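Side-chain contacts in 2-Cys peroxiredoxin (Plasmodium yoelii, PDB 2H01), which probably reduces hydrogen peroxide and organic hydroperoxides to water and alcohols, acting as a thiol-specific peroxidase of the peroxiredoxin family: residues 84-87 and 88-91; 53-56 and 57-60; 105-108 and 109-113; 154-157 and 158-162. One frame throughout, in Å; residues are numbered along the deposited sequence.

Contact 1: 84-87 and 88-91; sequences KTPL and SQGG
Thr85 and Gly91 close the base of a tight turn: the carbonyl oxygen Thr85 O sits 2.9 Å from Gly91 CA, a CA-H...O contact at the closely packed end of the loop. Gly91 has no side chain, and its CA comes right up to that oxygen. Beside it, Thr85 CG2 lies anti to its backbone N and is 3.6 Å from Gln89 O, while the hydroxyl on the other branch turns to Ala81 O. The centre of the turn is Pro86 O, which accepts two backbone bonds from opposite faces of its carbonyl plane, from Gln89 N at 2.7 Å and from Gly91 N at 3.1 Å. Gly90 N bonds to Leu87 O at 3.1 Å. With Gly90 at positive phi, this pairing has the bond pattern of a Schellman motif closing a single 3-10 turn. The outer side is much looser. Pro86 and Gln89 run side by side, pointing the same way, the nearest side-chain atoms being Pro86 CD and Gln89 NE2 at 3.9 Å, and Ser88 OG lies near Pro86 CB. Leu87 is exposed, though its CD2 branch bends back to 3.4 Å from Gly91 O. Gly90 and Gly91 begin a Gly-Gly-Ile-Gly sequence, the counterpart of the GGLG motif of eukaryotic 2-Cys peroxiredoxins prone to overoxidation, and Gly90 lies about 8 Å from the side chain of Cys47, the predicted peroxidatic cysteine. The turn lies between helix 76-83 and strand 98-101, tied back to the helix by Trp82 NE1, which bonds to Gly90 O.

Contact 2: 53-56 and 57-60; sequences ALDK and ALDS
This is the break between helix 49-56 and helix 58-63 in the thioredoxin-like fold, the first of them following closely on Cys47, the predicted peroxidatic cysteine. Ala57 stands at the N-cap of the second helix, and the bonding slips from the alpha-helical pattern to three-residue steps on reaching it. Ala57 N bonds to Leu54 O at 2.8 Å, with only a weak, long bond to Ala53 O, four residues back. Leu58 N likewise chooses Asp55 O, in a fairly straight bond of 161° at 3.1 Å. Leu54 O lies just as near, but at a poor angle, so the usual i to i+4 bond is missing here. Both accepting carbonyls are met from well above their planes, not on a lone pair, as expected where bonds reach back three residues instead of four. Side chains do little bridging across the break. The methyl of Ala57 fits back against the preceding turn, CB being 3.6 Å from Leu54 O. Asp55 points away from the second segment, though its carboxylate swings closer; OD1 takes a hydrogen bond from Lys96 N and is 4.4 Å from Leu58 CD2. On the inner side Leu54 and Leu58 both reach Leu68 of strand 66-72, while Val147 of helix 147-163 touches Ala53, Leu54 and Ala57. Leu58 carries CG anti to its backbone N (chi1 -174°), which takes the branched end clear of the carbonyl beneath; its CB lies 3.3 Å from Asp55 O.

Contact 3: 105-108 and 109-113; sequences KSIA and RSYDV
Lys105, the N-cap of helix 106-110, meets Arg109 one turn on: its O accepts Arg109 N at 3.1 Å, and its CB lies 4.2 Å from Arg109 NH2. The two charged ends have other partners, Lys105 NZ on Ser118 O and Arg109 NH1 in a salt bridge with Glu117. Ser106 O takes Ser110 N in the next helical bond. Ile107 O then holds two donors. Ser110 OG sits in the carbonyl plane on a lone pair, 2.7 Å from Ile107 O, because chi1 of 65° sets it between its own N and carbonyl carbon; Tyr111 N comes nearly along the C=O axis. Ile107 O also lies at the edge of the Tyr111 ring, 3.2 Å from Tyr111 CD2. The two side chains run side by side, with Ile107 CG2 4.0 Å from Tyr111 CD2. Ala108 O closes the helix by accepting Val113 N at 3.0 Å in an almost straight bond of 173°. With Asp112 N on Arg109 O and Asp112 at positive phi, this is a Schellman motif. Val113 CG2 packs on Ala108 CB. The buried face lies on the sheet: Ile107, Tyr111 and Val113 meet strand 33-38, and Ala108 and Val113 meet strand 119-127.

Contact 4: 154-157 and 158-162; sequences IDAL and QHHEK
With chi1 at -55°, Gln158 carries its CG anti to the carbonyl carbon, and its extended chain runs back beside Ile154, pointing the same way. The amide lies alongside the Ile154 branch methyl, with Gln158 CD and Gln158 NE2 both 3.9 Å from Ile154 CG2. Arg64 meets this end of the contact twice, its O taking Gln158 NE2 and its NE forming a salt bridge with Asp155. His160 has a similar first torsion (chi1 -64°), which folds the imidazole back over the preceding turn: Ala156 O lies over one ring face, a close 3.0 Å from both His160 CG and His160 CD2. Ala156 O also accepts His160 N at 2.7 Å, so the ring packs closely against the carbonyl that takes its own backbone N-H. One residue further on, Leu157 and Glu161 cross obliquely. Leu157 CD1 is 4.1 Å from Glu161 CG, and that CG sits 3.2 Å from Leu157 O before the carboxylate goes on to Tyr33 OH. Regular i to i+4 bonding, with Ile154 and Leu157 turned to Leu126 of strand 119-127 and the exposed His159 and His160 outward, is consistent with an amphipathic alpha-helix, here helix 147-163, laid across the sheet of the thioredoxin-like fold.

All four contacts are local and lie in series along the chain, so none nests in or crosses another. Following the chain from the N terminus, contact 2 comes first, at the bend between helices 49-56 and 58-63. Contact 1 closes the turn between helix 76-83 and strand 98-101, its nearest atoms about 6 Å from contact 2. Contact 3 ends helix 106-110 and passes the chain to strand 114-115, on the opposite side of the chain's centre from contact 2. Contact 4 falls in helix 147-163. Contacts 2 and 4 are linked through Arg64, which binds Ser60, Asp155 and Gln158, while strand 33-38 is shared by contacts 3 and 4.

Contact 1: 84-87 and 88-91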
loop_
_atom_site.group_PDB
_atom_site.type_symbol
_atom_site.label_atom_id
_atom_site.label_comp_id
_atom_site.label_asym_id
_atom_site.label_seq_id
_atom_site.Cartn_x
_atom_site.Cartn_y
_atom_site.Cartn_z
ATOM N N LYS A 84 14.189 -7.959 11.473
ATOM C CA LYS A 84 14.978 -8.882 12.287
ATOM C C LYS A 84 14.737 -8.675 13.776
ATOM O O LYS A 84 15.421 -9.275 14.608
ATOM C CB LYS A 84 16.467 -8.728 11.983
ATOM C CG LYS A 84 16.875 -9.370 10.680
ATOM C CD LYS A 84 18.323 -9.097 10.373
ATOM C CE LYS A 84 18.725 -9.805 9.099
ATOM N NZ LYS A 84 20.015 -9.254 8.582
ATOM N N THR A 85 13.762 -7.826 14.099
ATOM C CA THR A 85 13.406 -7.530 15.487
ATOM C C THR A 85 12.039 -8.143 15.802
ATOM O O THR A 85 11.021 -7.751 15.226
ATOM C CB THR A 85 13.350 -6.003 15.740
ATOM O OG1 THR A 85 14.612 -5.415 15.393
ATOM C CG2 THR A 85 13.053 -5.716 17.206
ATOM N N PRO A 86 12.006 -9.107 16.737
ATOM C CA PRO A 86 10.806 -9.825 17.176
ATOM C C PRO A 86 9.704 -8.919 17.683
ATOM O O PRO A 86 9.970 -7.869 18.276
ATOM C CB PRO A 86 11.327 -10.736 18.290
ATOM C CG PRO A 86 12.788 -10.902 17.966
ATOM C CD PRO A 86 13.178 -9.519 17.532
ATOM N N LEU A 87 8.465 -9.339 17.455
ATOM C CA LEU A 87 7.305 -8.583 17.900
ATOM C C LEU A 87 7.439 -8.269 19.387
ATOM O O LEU A 87 7.110 -7.171 19.840
ATOM C CB LEU A 87 6.028 -9.397 17.688
ATOM C CG LEU A 87 5.522 -9.646 16.270
ATOM C CD1 LEU A 87 4.256 -10.493 16.331
ATOM C CD2 LEU A 87 5.234 -8.318 15.588
ATOM N N SER A 88 8.014 -9.218 20.111
ATOM C CA SER A 88 8.140 -9.141 21.548
ATOM C C SER A 88 9.010 -7.967 21.917
ATOM O O SER A 88 8.937 -7.455 23.024
ATOM C CB SER A 88 8.744 -10.431 22.081
ATOM O OG SER A 88 8.915 -11.358 21.031
ATOM N N GLN A 89 9.839 -7.540 20.976
ATOM C CA GLN A 89 10.754 -6.444 21.245
ATOM C C GLN A 89 10.536 -5.190 20.401
ATOM O O GLN A 89 11.481 -4.463 20.135
ATOM C CB GLN A 89 12.209 -6.918 21.216
ATOM C CG GLN A 89 12.644 -7.535 22.519
ATOM C CD GLN A 89 13.760 -8.544 22.377
ATOM O OE1 GLN A 89 14.117 -9.212 23.341
ATOM N NE2 GLN A 89 14.319 -8.652 21.186
ATOM N N GLY A 90 9.290 -4.935 20.006
ATOM C CA GLY A 90 8.963 -3.775 19.200
ATOM C C GLY A 90 9.178 -3.862 17.703
ATOM O O GLY A 90 9.007 -2.862 17.013
ATOM N N GLY A 91 9.545 -5.030 17.187
ATOM C CA GLY A 91 9.760 -5.143 15.752
ATOM C C GLY A 91 8.518 -5.565 14.992
ATOM O O GLY A 91 7.452 -5.699 15.593
#

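Contact 2: 53-56 and 57-60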
loop_
_atom_site.group_PDB
_atom_site.type_symbol
_atom_site.label_atom_id
_atom_site.label_comp_id
_atom_site.label_asym_id
_atom_site.label_seq_id
_atom_site.Cartn_x
_atom_site.Cartn_y
_atom_site.Cartn_z
ATOM N N ALA A 53 -1.482 -6.218 10.518
ATOM C CA ALA A 53 -2.834 -6.569 10.078
ATOM C C ALA A 53 -2.830 -6.955 8.592
ATOM O O ALA A 53 -3.509 -7.896 8.193
ATOM C CB ALA A 53 -3.780 -5.410 10.308
ATOM N N LEU A 54 -2.070 -6.225 7.777
ATOM C CA LEU A 54 -2.006 -6.524 6.350
ATOM C C LEU A 54 -1.250 -7.819 6.067
ATOM O O LEU A 54 -1.730 -8.671 5.309
ATOM C CB LEU A 54 -1.346 -5.374 5.577
ATOM C CG LEU A 54 -2.091 -4.039 5.566
ATOM C CD1 LEU A 54 -1.248 -2.997 4.854
ATOM C CD2 LEU A 54 -3.448 -4.199 4.879
ATOM N N ASP A 55 -0.073 -7.970 6.673
ATOM C CA ASP A 55 0.724 -9.171 6.447
ATOM C C ASP A 55 -0.016 -10.427 6.890
ATOM O O ASP A 55 0.122 -11.490 6.276
ATOM C CB ASP A 55 2.064 -9.105 7.174
ATOM C CG ASP A 55 2.997 -10.224 6.743
ATOM O OD1 ASP A 55 3.400 -10.239 5.559
ATOM O OD2 ASP A 55 3.318 -11.098 7.572
ATOM N N LYS A 56 -0.785 -10.306 7.968
ATOM C CA LYS A 56 -1.550 -11.444 8.460
ATOM C C LYS A 56 -2.635 -11.812 7.449
ATOM O O LYS A 56 -3.121 -12.929 7.439
ATOM C CB LYS A 56 -2.185 -11.129 9.817
ATOM C CG LYS A 56 -1.329 -11.554 11.004
ATOM C CD LYS A 56 -1.953 -11.043 12.302
ATOM C CE LYS A 56 -1.095 -11.387 13.508
ATOM N NZ LYS A 56 -1.537 -10.616 14.705
ATOM N N ALA A 57 -3.006 -10.866 6.593
ATOM C CA ALA A 57 -4.028 -11.118 5.586
ATOM C C ALA A 57 -3.421 -11.269 4.183
ATOM O O ALA A 57 -4.137 -11.263 3.190
ATOM C CB ALA A 57 -5.036 -9.990 5.597
ATOM N N LEU A 58 -2.105 -11.417 4.105
ATOM C CA LEU A 58 -1.444 -11.537 2.813
ATOM C C LEU A 58 -2.135 -12.476 1.833
ATOM O O LEU A 58 -2.405 -12.097 0.695
ATOM C CB LEU A 58 0.008 -11.982 2.981
ATOM C CG LEU A 58 0.808 -11.988 1.673
ATOM C CD1 LEU A 58 0.858 -10.579 1.086
ATOM C CD2 LEU A 58 2.211 -12.496 1.938
ATOM N N ASP A 59 -2.417 -13.701 2.256
ATOM C CA ASP A 59 -3.065 -14.647 1.356
ATOM C C ASP A 59 -4.334 -14.109 0.702
ATOM O O ASP A 59 -4.576 -14.371 -0.474
ATOM C CB ASP A 59 -3.362 -15.961 2.079
ATOM C CG ASP A 59 -2.110 -16.798 2.293
ATOM O OD1 ASP A 59 -1.261 -16.828 1.370
ATOM O OD2 ASP A 59 -1.983 -17.428 3.369
ATOM N N SER A 60 -5.143 -13.367 1.454
ATOM C CA SER A 60 -6.362 -12.779 0.898
ATOM C C SER A 60 -6.007 -11.855 -0.271
ATOM O O SER A 60 -6.745 -11.780 -1.260
ATOM C CB SER A 60 -7.118 -11.978 1.966
ATOM O OG SER A 60 -7.779 -12.827 2.883
#

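Contact 3: 105-108 and 109-113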
loop_
_atom_site.group_PDB
_atom_site.type_symbol
_atom_site.label_atom_id
_atom_site.label_comp_id
_atom_site.label_asym_id
_atom_site.label_seq_id
_atom_site.Cartn_x
_atom_site.Cartn_y
_atom_site.Cartn_z
ATOM N N LYS A 105 12.060 11.118 0.473
ATOM C CA LYS A 105 10.736 11.640 0.783
ATOM C C LYS A 105 9.886 11.952 -0.449
ATOM O O LYS A 105 8.758 12.405 -0.325
ATOM C CB LYS A 105 10.823 12.858 1.690
ATOM C CG LYS A 105 11.274 12.538 3.088
ATOM C CD LYS A 105 11.239 13.740 3.996
ATOM C CE LYS A 105 12.248 13.602 5.101
ATOM N NZ LYS A 105 11.929 12.454 5.957
ATOM N N SER A 106 10.413 11.618 -1.621
ATOM C CA SER A 106 9.786 11.953 -2.881
ATOM C C SER A 106 8.435 11.275 -3.109
ATOM O O SER A 106 7.512 11.879 -3.606
ATOM C CB SER A 106 10.749 11.706 -4.048
ATOM O OG SER A 106 10.961 10.335 -4.305
ATOM N N ILE A 107 8.336 10.014 -2.730
ATOM C CA ILE A 107 7.127 9.246 -2.948
ATOM C C ILE A 107 5.984 9.780 -2.105
ATOM O O ILE A 107 4.917 10.082 -2.621
ATOM C CB ILE A 107 7.377 7.748 -2.696
ATOM C CG1 ILE A 107 8.439 7.227 -3.661
ATOM C CG2 ILE A 107 6.106 6.967 -2.834
ATOM C CD1 ILE A 107 9.192 6.015 -3.195
ATOM N N ALA A 108 6.227 9.927 -0.811
ATOM C CA ALA A 108 5.239 10.503 0.072
ATOM C C ALA A 108 4.773 11.826 -0.486
ATOM O O ALA A 108 3.597 12.128 -0.449
ATOM C CB ALA A 108 5.773 10.666 1.468
ATOM N N ARG A 109 5.698 12.605 -1.018
ATOM C CA ARG A 109 5.338 13.927 -1.510
ATOM C C ARG A 109 4.401 13.834 -2.717
ATOM O O ARG A 109 3.373 14.510 -2.763
ATOM C CB ARG A 109 6.606 14.708 -1.896
ATOM C CG ARG A 109 6.408 16.223 -1.984
ATOM C CD ARG A 109 7.626 16.915 -2.606
ATOM N NE ARG A 109 8.871 16.532 -1.943
ATOM C CZ ARG A 109 9.230 16.941 -0.734
ATOM N NH1 ARG A 109 8.441 17.757 -0.050
ATOM N NH2 ARG A 109 10.373 16.528 -0.201
ATOM N N SER A 110 4.759 12.988 -3.684
ATOM C CA SER A 110 3.955 12.818 -4.897
ATOM C C SER A 110 2.526 12.375 -4.603
ATOM O O SER A 110 1.606 12.679 -5.361
ATOM C CB SER A 110 4.622 11.816 -5.844
ATOM O OG SER A 110 4.664 10.519 -5.277
ATOM N N TYR A 111 2.341 11.672 -3.491
ATOM C CA TYR A 111 1.028 11.189 -3.092
ATOM C C TYR A 111 0.371 12.116 -2.079
ATOM O O TYR A 111 -0.707 11.824 -1.557
ATOM C CB TYR A 111 1.157 9.761 -2.547
ATOM C CG TYR A 111 1.339 8.726 -3.655
ATOM C CD1 TYR A 111 0.235 8.114 -4.252
ATOM C CD2 TYR A 111 2.601 8.428 -4.164
ATOM C CE1 TYR A 111 0.383 7.238 -5.332
ATOM C CE2 TYR A 111 2.762 7.549 -5.248
ATOM C CZ TYR A 111 1.648 6.958 -5.827
ATOM O OH TYR A 111 1.789 6.080 -6.884
ATOM N N ASP A 112 1.017 13.253 -1.823
ATOM C CA ASP A 112 0.515 14.255 -0.879
ATOM C C ASP A 112 0.228 13.734 0.513
ATOM O O ASP A 112 -0.823 14.026 1.086
ATOM C CB ASP A 112 -0.755 14.914 -1.408
ATOM C CG ASP A 112 -0.476 15.946 -2.480
ATOM O OD1 ASP A 112 0.531 16.682 -2.347
ATOM O OD2 ASP A 112 -1.276 16.030 -3.438
ATOM N N VAL A 113 1.165 12.966 1.059
ATOM C CA VAL A 113 1.004 12.419 2.396
ATOM C C VAL A 113 2.266 12.641 3.203
ATOM O O VAL A 113 2.562 11.893 4.135
ATOM C CB VAL A 113 0.681 10.914 2.361
ATOM C CG1 VAL A 113 -0.660 10.699 1.688
ATOM C CG2 VAL A 113 1.778 10.158 1.622
#

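Contact 4: 154-157 and 158-162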
loop_
_atom_site.group_PDB
_atom_site.type_symbol
_atom_site.label_atom_id
_atom_site.label_comp_id
_atom_site.label_asym_id
_atom_site.label_seq_id
_atom_site.Cartn_x
_atom_site.Cartn_y
_atom_site.Cartn_z
ATOM N N ILE A 154 -11.452 -3.728 -3.089
ATOM C CA ILE A 154 -10.965 -4.688 -4.073
ATOM C C ILE A 154 -12.061 -5.669 -4.479
ATOM O O ILE A 154 -12.316 -5.904 -5.645
ATOM C CB ILE A 154 -9.748 -5.456 -3.521
ATOM C CG1 ILE A 154 -8.733 -4.483 -2.917
ATOM C CG2 ILE A 154 -9.105 -6.291 -4.617
ATOM C CD1 ILE A 154 -7.660 -5.156 -2.091
ATOM N N ASP A 155 -12.743 -6.171 -3.984
ATOM C CA ASP A 155 -13.761 -7.032 -4.588
ATOM C C ASP A 155 -14.720 -6.197 -5.419
ATOM O O ASP A 155 -15.093 -6.579 -6.525
ATOM C CB ASP A 155 -14.551 -7.808 -3.521
ATOM C CG ASP A 155 -13.754 -8.940 -2.909
ATOM O OD1 ASP A 155 -14.133 -9.424 -1.823
ATOM O OD2 ASP A 155 -12.743 -9.360 -3.513
ATOM N N ALA A 156 -15.124 -5.051 -4.882
ATOM C CA ALA A 156 -16.032 -4.177 -5.609
ATOM C C ALA A 156 -15.330 -3.669 -6.881
ATOM O O ALA A 156 -15.924 -3.648 -7.969
ATOM C CB ALA A 156 -16.458 -2.998 -4.723
ATOM N N LEU A 157 -14.071 -3.260 -6.746
ATOM C CA LEU A 157 -13.342 -2.768 -7.911
ATOM C C LEU A 157 -13.331 -3.848 -9.001
ATOM O O LEU A 157 -13.747 -3.597 -10.135
ATOM C CB LEU A 157 -11.901 -2.387 -7.541
ATOM C CG LEU A 157 -10.937 -2.063 -8.699
ATOM C CD1 LEU A 157 -11.475 -0.888 -9.537
ATOM C CD2 LEU A 157 -9.550 -1.700 -8.126
ATOM N N GLN A 158 -12.878 -5.048 -8.648
ATOM C CA GLN A 158 -12.819 -6.124 -9.620
ATOM C C GLN A 158 -14.197 -6.492 -10.166
ATOM O O GLN A 158 -14.304 -6.909 -11.312
ATOM C CB GLN A 158 -12.096 -7.338 -9.021
ATOM C CG GLN A 158 -10.703 -6.935 -8.512
ATOM C CD GLN A 158 -9.854 -8.088 -8.019
ATOM O OE1 GLN A 158 -10.363 -9.116 -7.581
ATOM N NE2 GLN A 158 -8.536 -7.905 -8.071
ATOM N N HIS A 159 -15.249 -6.308 -9.370
ATOM C CA HIS A 159 -16.589 -6.604 -9.851
ATOM C C HIS A 159 -17.020 -5.495 -10.826
ATOM O O HIS A 159 -17.693 -5.759 -11.825
ATOM C CB HIS A 159 -17.590 -6.701 -8.694
ATOM C CG HIS A 159 -18.914 -7.281 -9.092
ATOM N ND1 HIS A 159 -19.108 -8.635 -9.284
ATOM C CD2 HIS A 159 -20.103 -6.690 -9.363
ATOM C CE1 HIS A 159 -20.357 -8.852 -9.655
ATOM N NE2 HIS A 159 -20.983 -7.689 -9.712
ATOM N N HIS A 160 -16.617 -4.258 -10.548
ATOM C CA HIS A 160 -16.954 -3.134 -11.422
ATOM C C HIS A 160 -16.230 -3.192 -12.777
ATOM O O HIS A 160 -16.785 -2.788 -13.799
ATOM C CB HIS A 160 -16.617 -1.806 -10.745
ATOM C CG HIS A 160 -17.420 -1.530 -9.512
ATOM N ND1 HIS A 160 -17.229 -0.407 -8.739
ATOM C CD2 HIS A 160 -18.402 -2.241 -8.907
ATOM C CE1 HIS A 160 -18.057 -0.436 -7.710
ATOM N NE2 HIS A 160 -18.781 -1.539 -7.789
ATOM N N GLU A 161 -14.993 -3.683 -12.780
ATOM C CA GLU A 161 -14.218 -3.800 -14.016
ATOM C C GLU A 161 -14.860 -4.858 -14.917
ATOM O O GLU A 161 -14.841 -4.759 -16.143
ATOM C CB GLU A 161 -12.780 -4.229 -13.712
ATOM C CG GLU A 161 -11.984 -3.274 -12.816
ATOM C CD GLU A 161 -10.587 -3.804 -12.538
ATOM O OE1 GLU A 161 -10.476 -4.961 -12.080
ATOM O OE2 GLU A 161 -9.601 -3.077 -12.773
ATOM N N LYS A 162 -15.420 -5.876 -14.279
ATOM C CA LYS A 162 -16.066 -6.968 -14.971
ATOM C C LYS A 162 -17.421 -6.591 -15.566
ATOM O O LYS A 162 -17.642 -6.762 -16.760
ATOM C CB LYS A 162 -16.246 -8.135 -13.999
ATOM C CG LYS A 162 -15.543 -9.425 -14.394
ATOM C CD LYS A 162 -16.535 -10.447 -14.972
ATOM C CE LYS A 162 -15.853 -11.773 -15.330
ATOM N NZ LYS A 162 -16.830 -12.830 -15.736
#